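Local coordinates for Poly(A) RNA polymerase protein 2 (Saccharomyces cerevisiae, PDB 3NYB), which probably adds poly(A) tails to RNA as the polymerase subunit of the TRAMP surveillance complex, in which it pairs with the zinc-knuckle protein Air2, at residues Thr48-Val53 and Asp59-Val64; Lys227-Asp232 and Pro243-Lys248; Phe261-Gln266 and Asn274-Ser279. The protein carries 1 engineered substitution. One frame throughout, in Å; residues are numbered along the deposited sequence.

In the fold
Contact 1 lies in the palm domain, and contact 2 lies in the Cid1-type region on the opposite side of the chain's centre. Their centres are 43 Å apart and their nearest atoms about 25 Å. Contact 3 stands on the same side of the chain's centre as contact 2, with its centre 11 Å away, and the two touch. There Lys248 CE packs 3.4 Å from Ala264 CB, and Phe261 lies against Asp232. Contacts 1 and 3 are 34 Å apart between centres and do not touch. In polymerases of this family the palm sheet carries the catalytic carboxylates, so contact 1 belongs to the catalytic domain. Contact 2 borders the bound Air2 chain.

Contact 1: residues Thr48-Val53 and Asp59-Val64; sequences TIREAV and DADLHV
Arg50 reaches from the helix to the start of the strand and carries the polar part of this contact. Its guanidinium meets two acceptors. NH2 gives a hydrogen bond to Leu62 O at 2.8 Å. It approaches from somewhat outside the carbonyl plane. NE sends a longer, weak bond to the same oxygen. NE also forms a salt bridge with Asp61 OD1 at 3.0 Å. As a hydrogen bond this pair is weak, bent to 123° at the hydrogen; the guanidinium and carboxylate planes stand 80° apart. The arginine chain runs extended through chi2, with CG anti to the backbone N (chi1 178°), and its bend at chi3 turns NE and NH2 to these acceptors. Asp61 OD1 is held from a second direction by Leu62 N at 3.0 Å, which uses the anti lone pair of that oxygen. The backbone therefore fixes the carboxylate oxygen that Arg50 meets.

The apolar part lies under the arginine stem. Arg50 CB lies 3.9 Å from Leu62 CD2. The same methyl of Leu62 rests on the helix backbone and meets Ile49 CG2 at 3.7 Å. One turn along the helix, Val53 CG1 touches Ala60 CB at 3.9 Å.

The contact joins helix 36-54 to strand 62-65 at the edge of the palm sheet. Leu62 also packs on Cys81 and Val83 of the adjacent strand 79-83. Val53 and Ala60 meet Val83 as well. Backbone hydrogen bonds pair Asp61 with Thr84 and His63 with Val82, tying the strand and the residue before it to the antiparallel neighbour, so the helix end packs across both strands.

Contact 2: residues Lys227-Asp232 and Pro243-Lys248; sequences KNFGYD and PVYFPK
Phe229 and Tyr245 form a T-shaped stack. Phe229 points its edge at the face of Tyr245, with planes at 85° and centroids 5.6 Å apart. CE1 of Phe229 is the touching atom. It sits 4.0 Å from Tyr245 CE1, off-centre toward the rim of that ring.

The second link is polar. Lys248 NZ donates to Tyr231 O at 2.7 Å, nearly along the C=O axis, and weakly to Asp232 O at 3.3 Å. The lysine chain folds at chi2 (-75°) and again at chi4 (75°), which turns NZ to these two carbonyls. Ser262 O is a further, weak partner.

The next shell sets these groups in place. Gly230 is the centre of an inverse gamma turn, closed by Tyr231 N to Phe229 O at 2.8 Å. Across this turn CD2 of Phe229 lies over the centre of the Tyr231 ring, so Phe229 lies between two tyrosines. Tyr231 OH is bonded to Tyr225 O in the preceding helix.

Val234 lies against both stacked rings. Gly230 makes backbone hydrogen bonds to the Air2 chain, and Tyr245 packs on Cys49 of Air2. The arrangement is that of a beta hairpin, strands 234-238 and 243-247, packed against the loop that follows helix 214-228, beside the Air2 chain.

Contact 3: residues Phe261-Gln266 and Asn274-Ser279; sequences FSLAIQ and NISRGS
Ile265 and Ser276 meet at the close-packed centre of this contact. Ser276 OG faces Ile265 N at 3.0 Å, but the bond is weak, with an N-H...O angle of 121°. Beside it, Ile275 N donates to Ile265 O at 3.0 Å. The placing of that oxygen is less sure, as it crowds Asn274 in the model. Between the two isoleucines, the branch methyl CG2 of Ile265 meets the end methyl CD1 of Ile275. Their outer partners are Cys191 and Phe187 of helix 186-198. Leu263 closes the other flank, with both CB and CD1 lying 3.8 Å from Ser276 CB. It also packs on Ile282 of helix 282-304.

No regular strand runs through most of the contact. Gln266 and Asn274 make a single antiparallel bridge, a non-hydrogen-bonded pair with CA atoms 4.6 Å apart. From Asn274 the chain folds into two overlapping type I beta turns, Asn274 to Arg277 and Ser276 to Ser279. The second is closed by Ser279 N to Ser276 O at 3.1 Å, and Ser279 OG bonds to Gly183 O. Asn274 turns its amide toward Leu263 and Ala264, its CG lying between the backbone N and the carbonyl carbon (chi1 87°). The exact place of ND2 is doubtful, and its angle to Leu263 O is too poor for a hydrogen bond. An alanine here lacks the amide, and the space it fills beside Leu263 and Ala264 would probably be left as a gap.

The outer side is looser. Arg277 starts away from the 261-266 segment and is exposed. Gln266 also leads away, and its NE2 bonds to Glu271 O.

Contact 1: residues Thr48-Val53 and Asp59-Val64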
loop_
_atom_site.group_PDB
_atom_site.type_symbol
_atom_site.label_atom_id
_atom_site.label_comp_id
_atom_site.label_asym_id
_atom_site.label_seq_id
_atom_site.Cartn_x
_atom_site.Cartn_y
_atom_site.Cartn_z
ATOM N N THR A 48 9.021 -20.684 -20.049
ATOM C CA THR A 48 8.856 -22.123 -19.897
ATOM C C THR A 48 7.386 -22.462 -19.656
ATOM O O THR A 48 6.850 -23.421 -20.207
ATOM C CB THR A 48 9.727 -22.658 -18.738
ATOM O OG1 THR A 48 11.103 -22.677 -19.135
ATOM C CG2 THR A 48 9.313 -24.058 -18.345
ATOM N N ILE A 49 6.720 -21.661 -18.841
ATOM C CA ILE A 49 5.311 -21.907 -18.579
ATOM C C ILE A 49 4.442 -21.561 -19.789
ATOM O O ILE A 49 3.487 -22.278 -20.099
ATOM C CB ILE A 49 4.844 -21.174 -17.313
ATOM C CG1 ILE A 49 5.430 -21.878 -16.082
ATOM C CG2 ILE A 49 3.330 -21.151 -17.234
ATOM C CD1 ILE A 49 5.527 -20.993 -14.869
ATOM N N ARG A 50 4.781 -20.475 -20.478
ATOM C CA ARG A 50 4.075 -20.103 -21.700
ATOM C C ARG A 50 4.164 -21.261 -22.677
ATOM O O ARG A 50 3.164 -21.681 -23.267
ATOM C CB ARG A 50 4.670 -18.838 -22.320
ATOM C CG ARG A 50 4.016 -18.415 -23.632
ATOM C CD ARG A 50 4.716 -17.208 -24.277
ATOM N NE ARG A 50 4.588 -16.003 -23.462
ATOM C CZ ARG A 50 5.554 -15.521 -22.681
ATOM N NH1 ARG A 50 6.732 -16.137 -22.611
ATOM N NH2 ARG A 50 5.344 -14.416 -21.971
ATOM N N GLU A 51 5.374 -21.790 -22.817
ATOM C CA GLU A 51 5.636 -22.890 -23.731
ATOM C C GLU A 51 4.794 -24.115 -23.360
ATOM O O GLU A 51 4.315 -24.830 -24.231
ATOM C CB GLU A 51 7.142 -23.186 -23.775
ATOM C CG GLU A 51 7.554 -24.409 -24.576
ATOM C CD GLU A 51 8.142 -25.515 -23.708
ATOM O OE1 GLU A 51 8.737 -26.457 -24.275
ATOM O OE2 GLU A 51 8.019 -25.443 -22.464
ATOM N N ALA A 52 4.579 -24.332 -22.068
ATOM C CA ALA A 52 3.728 -25.437 -21.626
ATOM C C ALA A 52 2.251 -25.204 -21.947
ATOM O O ALA A 52 1.487 -26.158 -22.091
ATOM C CB ALA A 52 3.906 -25.707 -20.138
ATOM N N VAL A 53 1.851 -23.941 -22.045
ATOM C CA VAL A 53 0.474 -23.593 -22.375
ATOM C C VAL A 53 0.242 -23.787 -23.878
ATOM O O VAL A 53 -0.772 -24.338 -24.300
ATOM C CB VAL A 53 0.142 -22.145 -21.949
ATOM C CG1 VAL A 53 -1.245 -21.745 -22.418
ATOM C CG2 VAL A 53 0.250 -22.000 -20.424
ATOM N N ASP A 59 -2.619 -21.582 -29.853
ATOM C CA ASP A 59 -3.056 -20.206 -30.097
ATOM C C ASP A 59 -2.880 -19.261 -28.899
ATOM O O ASP A 59 -2.891 -18.038 -29.055
ATOM C CB ASP A 59 -4.517 -20.185 -30.548
ATOM C CG ASP A 59 -4.697 -20.697 -31.960
ATOM O OD1 ASP A 59 -3.682 -20.810 -32.686
ATOM O OD2 ASP A 59 -5.852 -20.987 -32.340
ATOM N N ALA A 60 -2.722 -19.825 -27.706
ATOM C CA ALA A 60 -2.685 -19.026 -26.489
ATOM C C ALA A 60 -1.311 -18.414 -26.226
ATOM O O ALA A 60 -0.286 -18.981 -26.593
ATOM C CB ALA A 60 -3.130 -19.864 -25.297
ATOM N N ASP A 61 -1.312 -17.245 -25.591
ATOM C CA ASP A 61 -0.095 -16.591 -25.147
ATOM C C ASP A 61 -0.258 -16.389 -23.647
ATOM O O ASP A 61 -1.267 -16.795 -23.062
ATOM C CB ASP A 61 0.089 -15.244 -25.862
ATOM C CG ASP A 61 1.548 -14.956 -26.235
ATOM O OD1 ASP A 61 2.468 -15.229 -25.428
ATOM O OD2 ASP A 61 1.770 -14.431 -27.351
ATOM N N LEU A 62 0.725 -15.752 -23.026
ATOM C CA LEU A 62 0.744 -15.607 -21.578
ATOM C C LEU A 62 1.430 -14.298 -21.220
ATOM O O LEU A 62 2.550 -14.036 -21.662
ATOM C CB LEU A 62 1.499 -16.788 -20.962
ATOM C CG LEU A 62 1.652 -16.890 -19.444
ATOM C CD1 LEU A 62 0.303 -17.021 -18.772
ATOM C CD2 LEU A 62 2.527 -18.083 -19.097
ATOM N N HIS A 63 0.762 -13.470 -20.424
ATOM C CA HIS A 63 1.326 -12.171 -20.075
ATOM C C HIS A 63 1.306 -11.876 -18.584
ATOM O O HIS A 63 0.345 -12.189 -17.885
ATOM C CB HIS A 63 0.621 -11.055 -20.851
ATOM C CG HIS A 63 0.724 -11.205 -22.335
ATOM N ND1 HIS A 63 1.927 -11.129 -23.007
ATOM C CD2 HIS A 63 -0.217 -11.444 -23.276
ATOM C CE1 HIS A 63 1.719 -11.312 -24.298
ATOM N NE2 HIS A 63 0.426 -11.504 -24.488
ATOM N N VAL A 64 2.382 -11.270 -18.101
ATOM C CA VAL A 64 2.462 -10.862 -16.711
ATOM C C VAL A 64 1.704 -9.558 -16.542
ATOM O O VAL A 64 1.986 -8.596 -17.251
ATOM C CB VAL A 64 3.924 -10.594 -16.303
ATOM C CG1 VAL A 64 3.997 -10.048 -14.858
ATOM C CG2 VAL A 64 4.779 -11.840 -16.478
#

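Contact 2: residues Lys227-Asp232 and Pro243-Lys248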
loop_
_atom_site.group_PDB
_atom_site.type_symbol
_atom_site.label_atom_id
_atom_site.label_comp_id
_atom_site.label_asym_id
_atom_site.label_seq_id
_atom_site.Cartn_x
_atom_site.Cartn_y
_atom_site.Cartn_z
ATOM N N LYS A 227 -5.439 7.167 12.759
ATOM C CA LYS A 227 -5.939 7.945 13.892
ATOM C C LYS A 227 -7.052 8.935 13.570
ATOM O O LYS A 227 -7.845 9.266 14.445
ATOM C CB LYS A 227 -4.786 8.685 14.568
ATOM C CG LYS A 227 -3.809 7.759 15.292
ATOM C CD LYS A 227 -2.495 8.457 15.625
ATOM C CE LYS A 227 -2.667 9.564 16.660
ATOM N NZ LYS A 227 -1.460 10.450 16.733
ATOM N N ASN A 228 -7.122 9.401 12.327
ATOM C CA ASN A 228 -7.984 10.536 12.010
ATOM C C ASN A 228 -9.031 10.313 10.936
ATOM O O ASN A 228 -10.060 10.982 10.939
ATOM C CB ASN A 228 -7.139 11.739 11.610
ATOM C CG ASN A 228 -6.037 12.015 12.592
ATOM O OD1 ASN A 228 -6.257 12.029 13.803
ATOM N ND2 ASN A 228 -4.836 12.227 12.081
ATOM N N PHE A 229 -8.775 9.405 10.002
ATOM C CA PHE A 229 -9.665 9.298 8.858
ATOM C C PHE A 229 -11.075 8.891 9.290
ATOM O O PHE A 229 -11.261 7.913 10.013
ATOM C CB PHE A 229 -9.108 8.352 7.796
ATOM C CG PHE A 229 -9.874 8.381 6.499
ATOM C CD1 PHE A 229 -9.563 9.295 5.513
ATOM C CD2 PHE A 229 -10.917 7.493 6.274
ATOM C CE1 PHE A 229 -10.277 9.323 4.316
ATOM C CE2 PHE A 229 -11.633 7.515 5.084
ATOM C CZ PHE A 229 -11.311 8.434 4.106
ATOM N N GLY A 230 -12.064 9.667 8.853
ATOM C CA GLY A 230 -13.449 9.394 9.188
ATOM C C GLY A 230 -13.999 8.237 8.381
ATOM O O GLY A 230 -14.769 8.430 7.443
ATOM N N TYR A 231 -13.594 7.029 8.743
ATOM C CA TYR A 231 -14.014 5.839 8.019
ATOM C C TYR A 231 -15.522 5.741 7.914
ATOM O O TYR A 231 -16.053 5.383 6.865
ATOM C CB TYR A 231 -13.448 4.589 8.689
ATOM C CG TYR A 231 -11.987 4.409 8.397
ATOM C CD1 TYR A 231 -11.573 3.740 7.255
ATOM C CD2 TYR A 231 -11.022 4.929 9.244
ATOM C CE1 TYR A 231 -10.240 3.579 6.974
ATOM C CE2 TYR A 231 -9.679 4.775 8.972
ATOM C CZ TYR A 231 -9.294 4.098 7.832
ATOM O OH TYR A 231 -7.960 3.939 7.539
ATOM N N ASP A 232 -16.200 6.059 9.011
ATOM C CA ASP A 232 -17.657 6.019 9.063
ATOM C C ASP A 232 -18.294 6.916 8.006
ATOM O O ASP A 232 -19.251 6.513 7.350
ATOM C CB ASP A 232 -18.158 6.417 10.459
ATOM C CG ASP A 232 -18.047 5.285 11.469
ATOM O OD1 ASP A 232 -18.845 4.325 11.388
ATOM O OD2 ASP A 232 -17.167 5.364 12.351
ATOM N N PRO A 243 -7.533 13.135 -6.696
ATOM C CA PRO A 243 -8.006 12.471 -5.479
ATOM C C PRO A 243 -9.011 13.341 -4.728
ATOM O O PRO A 243 -8.827 14.554 -4.622
ATOM C CB PRO A 243 -6.720 12.301 -4.655
ATOM C CG PRO A 243 -5.715 13.209 -5.314
ATOM C CD PRO A 243 -6.065 13.137 -6.754
ATOM N N VAL A 244 -10.057 12.715 -4.201
ATOM C CA VAL A 244 -11.204 13.437 -3.673
ATOM C C VAL A 244 -11.846 12.697 -2.507
ATOM O O VAL A 244 -11.927 11.472 -2.518
ATOM C CB VAL A 244 -12.267 13.610 -4.779
ATOM C CG1 VAL A 244 -13.674 13.536 -4.208
ATOM C CG2 VAL A 244 -12.042 14.899 -5.535
ATOM N N TYR A 245 -12.291 13.434 -1.494
ATOM C CA TYR A 245 -13.172 12.857 -0.486
ATOM C C TYR A 245 -14.604 13.282 -0.776
ATOM O O TYR A 245 -14.851 14.401 -1.223
ATOM C CB TYR A 245 -12.829 13.337 0.926
ATOM C CG TYR A 245 -11.423 13.082 1.407
ATOM C CD1 TYR A 245 -10.649 12.059 0.879
ATOM C CD2 TYR A 245 -10.883 13.850 2.429
ATOM C CE1 TYR A 245 -9.358 11.831 1.337
ATOM C CE2 TYR A 245 -9.602 13.626 2.897
ATOM C CZ TYR A 245 -8.841 12.617 2.347
ATOM O OH TYR A 245 -7.564 12.404 2.816
ATOM N N PHE A 246 -15.553 12.394 -0.516
ATOM C CA PHE A 246 -16.950 12.803 -0.460
ATOM C C PHE A 246 -17.681 12.064 0.651
ATOM O O PHE A 246 -17.327 10.937 0.976
ATOM C CB PHE A 246 -17.658 12.659 -1.817
ATOM C CG PHE A 246 -17.581 11.284 -2.422
ATOM C CD1 PHE A 246 -18.557 10.340 -2.157
ATOM C CD2 PHE A 246 -16.556 10.954 -3.294
ATOM C CE1 PHE A 246 -18.498 9.081 -2.730
ATOM C CE2 PHE A 246 -16.493 9.700 -3.869
ATOM C CZ PHE A 246 -17.464 8.761 -3.586
ATOM N N PRO A 247 -18.692 12.711 1.255
ATOM C CA PRO A 247 -19.393 12.113 2.396
ATOM C C PRO A 247 -20.220 10.910 1.949
ATOM O O PRO A 247 -20.768 10.917 0.849
ATOM C CB PRO A 247 -20.307 13.247 2.888
ATOM C CG PRO A 247 -19.844 14.492 2.164
ATOM C CD PRO A 247 -19.266 14.015 0.880
ATOM N N LYS A 248 -20.299 9.884 2.787
ATOM C CA LYS A 248 -21.042 8.684 2.430
ATOM C C LYS A 248 -22.460 9.054 2.049
ATOM O O LYS A 248 -23.018 8.523 1.086
ATOM C CB LYS A 248 -21.069 7.701 3.600
ATOM C CG LYS A 248 -19.700 7.267 4.096
ATOM C CD LYS A 248 -19.052 6.274 3.154
ATOM C CE LYS A 248 -17.690 5.842 3.673
ATOM N NZ LYS A 248 -17.791 4.896 4.819
#

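Contact 3: residues Phe261-Gln266 and Asn274-Ser279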
loop_
_atom_site.group_PDB
_atom_site.type_symbol
_atom_site.label_atom_id
_atom_site.label_comp_id
_atom_site.label_asym_id
_atom_site.label_seq_id
_atom_site.Cartn_x
_atom_site.Cartn_y
_atom_site.Cartn_z
ATOM N N PHE A 261 -19.192 1.129 9.444
ATOM C CA PHE A 261 -17.743 1.215 9.622
ATOM C C PHE A 261 -16.968 0.326 8.655
ATOM O O PHE A 261 -16.698 -0.842 8.940
ATOM C CB PHE A 261 -17.355 0.883 11.062
ATOM C CG PHE A 261 -15.915 1.177 11.382
ATOM C CD1 PHE A 261 -15.502 2.471 11.639
ATOM C CD2 PHE A 261 -14.981 0.164 11.435
ATOM C CE1 PHE A 261 -14.184 2.750 11.937
ATOM C CE2 PHE A 261 -13.659 0.435 11.734
ATOM C CZ PHE A 261 -13.261 1.731 11.985
ATOM N N SER A 262 -16.595 0.894 7.517
ATOM C CA SER A 262 -15.892 0.143 6.492
ATOM C C SER A 262 -15.316 1.079 5.432
ATOM O O SER A 262 -15.861 2.151 5.170
ATOM C CB SER A 262 -16.828 -0.886 5.851
ATOM O OG SER A 262 -17.922 -0.255 5.210
ATOM N N LEU A 263 -14.210 0.666 4.826
ATOM C CA LEU A 263 -13.533 1.482 3.832
ATOM C C LEU A 263 -14.376 1.591 2.571
ATOM O O LEU A 263 -14.834 0.584 2.040
ATOM C CB LEU A 263 -12.192 0.853 3.482
ATOM C CG LEU A 263 -11.039 1.788 3.124
ATOM C CD1 LEU A 263 -10.040 1.053 2.239
ATOM C CD2 LEU A 263 -11.547 3.030 2.432
ATOM N N ALA A 264 -14.575 2.816 2.093
ATOM C CA ALA A 264 -15.340 3.049 0.873
ATOM C C ALA A 264 -14.520 3.804 -0.154
ATOM O O ALA A 264 -14.245 4.994 -0.003
ATOM C CB ALA A 264 -16.605 3.800 1.180
ATOM N N ILE A 265 -14.122 3.095 -1.197
ATOM C CA ILE A 265 -13.355 3.684 -2.276
ATOM C C ILE A 265 -14.110 3.426 -3.569
ATOM O O ILE A 265 -14.488 2.287 -3.859
ATOM C CB ILE A 265 -11.939 3.078 -2.353
ATOM C CG1 ILE A 265 -11.122 3.483 -1.137
ATOM C CG2 ILE A 265 -11.227 3.534 -3.602
ATOM C CD1 ILE A 265 -9.812 2.746 -1.028
ATOM N N GLN A 266 -14.341 4.489 -4.334
ATOM C CA GLN A 266 -15.147 4.410 -5.545
ATOM C C GLN A 266 -14.498 3.554 -6.625
ATOM O O GLN A 266 -13.371 3.824 -7.053
ATOM C CB GLN A 266 -15.423 5.813 -6.084
ATOM C CG GLN A 266 -16.552 5.873 -7.087
ATOM C CD GLN A 266 -17.127 7.263 -7.218
ATOM O OE1 GLN A 266 -16.407 8.219 -7.524
ATOM N NE2 GLN A 266 -18.434 7.388 -6.988
ATOM N N ASN A 274 -18.153 0.465 -4.179
ATOM C CA ASN A 274 -16.773 0.561 -3.715
ATOM C C ASN A 274 -16.042 -0.769 -3.823
ATOM O O ASN A 274 -16.604 -1.832 -3.558
ATOM C CB ASN A 274 -16.670 1.179 -2.308
ATOM C CG ASN A 274 -16.814 0.165 -1.189
ATOM O OD1 ASN A 274 -17.002 -1.024 -1.421
ATOM N ND2 ASN A 274 -16.722 0.642 0.044
ATOM N N ILE A 275 -14.793 -0.712 -4.255
ATOM C CA ILE A 275 -14.017 -1.931 -4.389
ATOM C C ILE A 275 -13.487 -2.407 -3.038
ATOM O O ILE A 275 -12.897 -3.480 -2.948
ATOM C CB ILE A 275 -12.868 -1.767 -5.405
ATOM C CG1 ILE A 275 -12.560 -0.288 -5.625
ATOM C CG2 ILE A 275 -13.255 -2.366 -6.740
ATOM C CD1 ILE A 275 -12.131 0.444 -4.390
ATOM N N SER A 276 -13.724 -1.618 -1.990
ATOM C CA SER A 276 -13.198 -1.917 -0.657
ATOM C C SER A 276 -14.249 -2.552 0.245
ATOM O O SER A 276 -14.022 -2.738 1.444
ATOM C CB SER A 276 -12.684 -0.646 0.022
ATOM O OG SER A 276 -12.719 0.461 -0.855
ATOM N N ARG A 277 -15.403 -2.865 -0.331
ATOM C CA ARG A 277 -16.495 -3.459 0.424
ATOM C C ARG A 277 -16.033 -4.740 1.102
ATOM O O ARG A 277 -16.400 -5.017 2.243
ATOM C CB ARG A 277 -17.685 -3.744 -0.496
ATOM C CG ARG A 277 -18.783 -4.576 0.143
ATOM C CD ARG A 277 -19.550 -3.777 1.172
ATOM N NE ARG A 277 -20.411 -2.783 0.542
ATOM C CZ ARG A 277 -21.708 -2.955 0.317
ATOM N NH1 ARG A 277 -22.300 -4.086 0.680
ATOM N NH2 ARG A 277 -22.414 -1.993 -0.265
ATOM N N GLY A 278 -15.211 -5.509 0.393
ATOM C CA GLY A 278 -14.768 -6.807 0.869
ATOM C C GLY A 278 -13.771 -6.779 2.018
ATOM O O GLY A 278 -13.487 -7.817 2.620
ATOM N N SER A 279 -13.227 -5.603 2.322
ATOM C CA SER A 279 -12.304 -5.461 3.441
ATOM C C SER A 279 -13.043 -5.336 4.772
ATOM O O SER A 279 -13.070 -4.272 5.381
ATOM C CB SER A 279 -11.386 -4.259 3.225
ATOM O OG SER A 279 -10.593 -4.437 2.065
#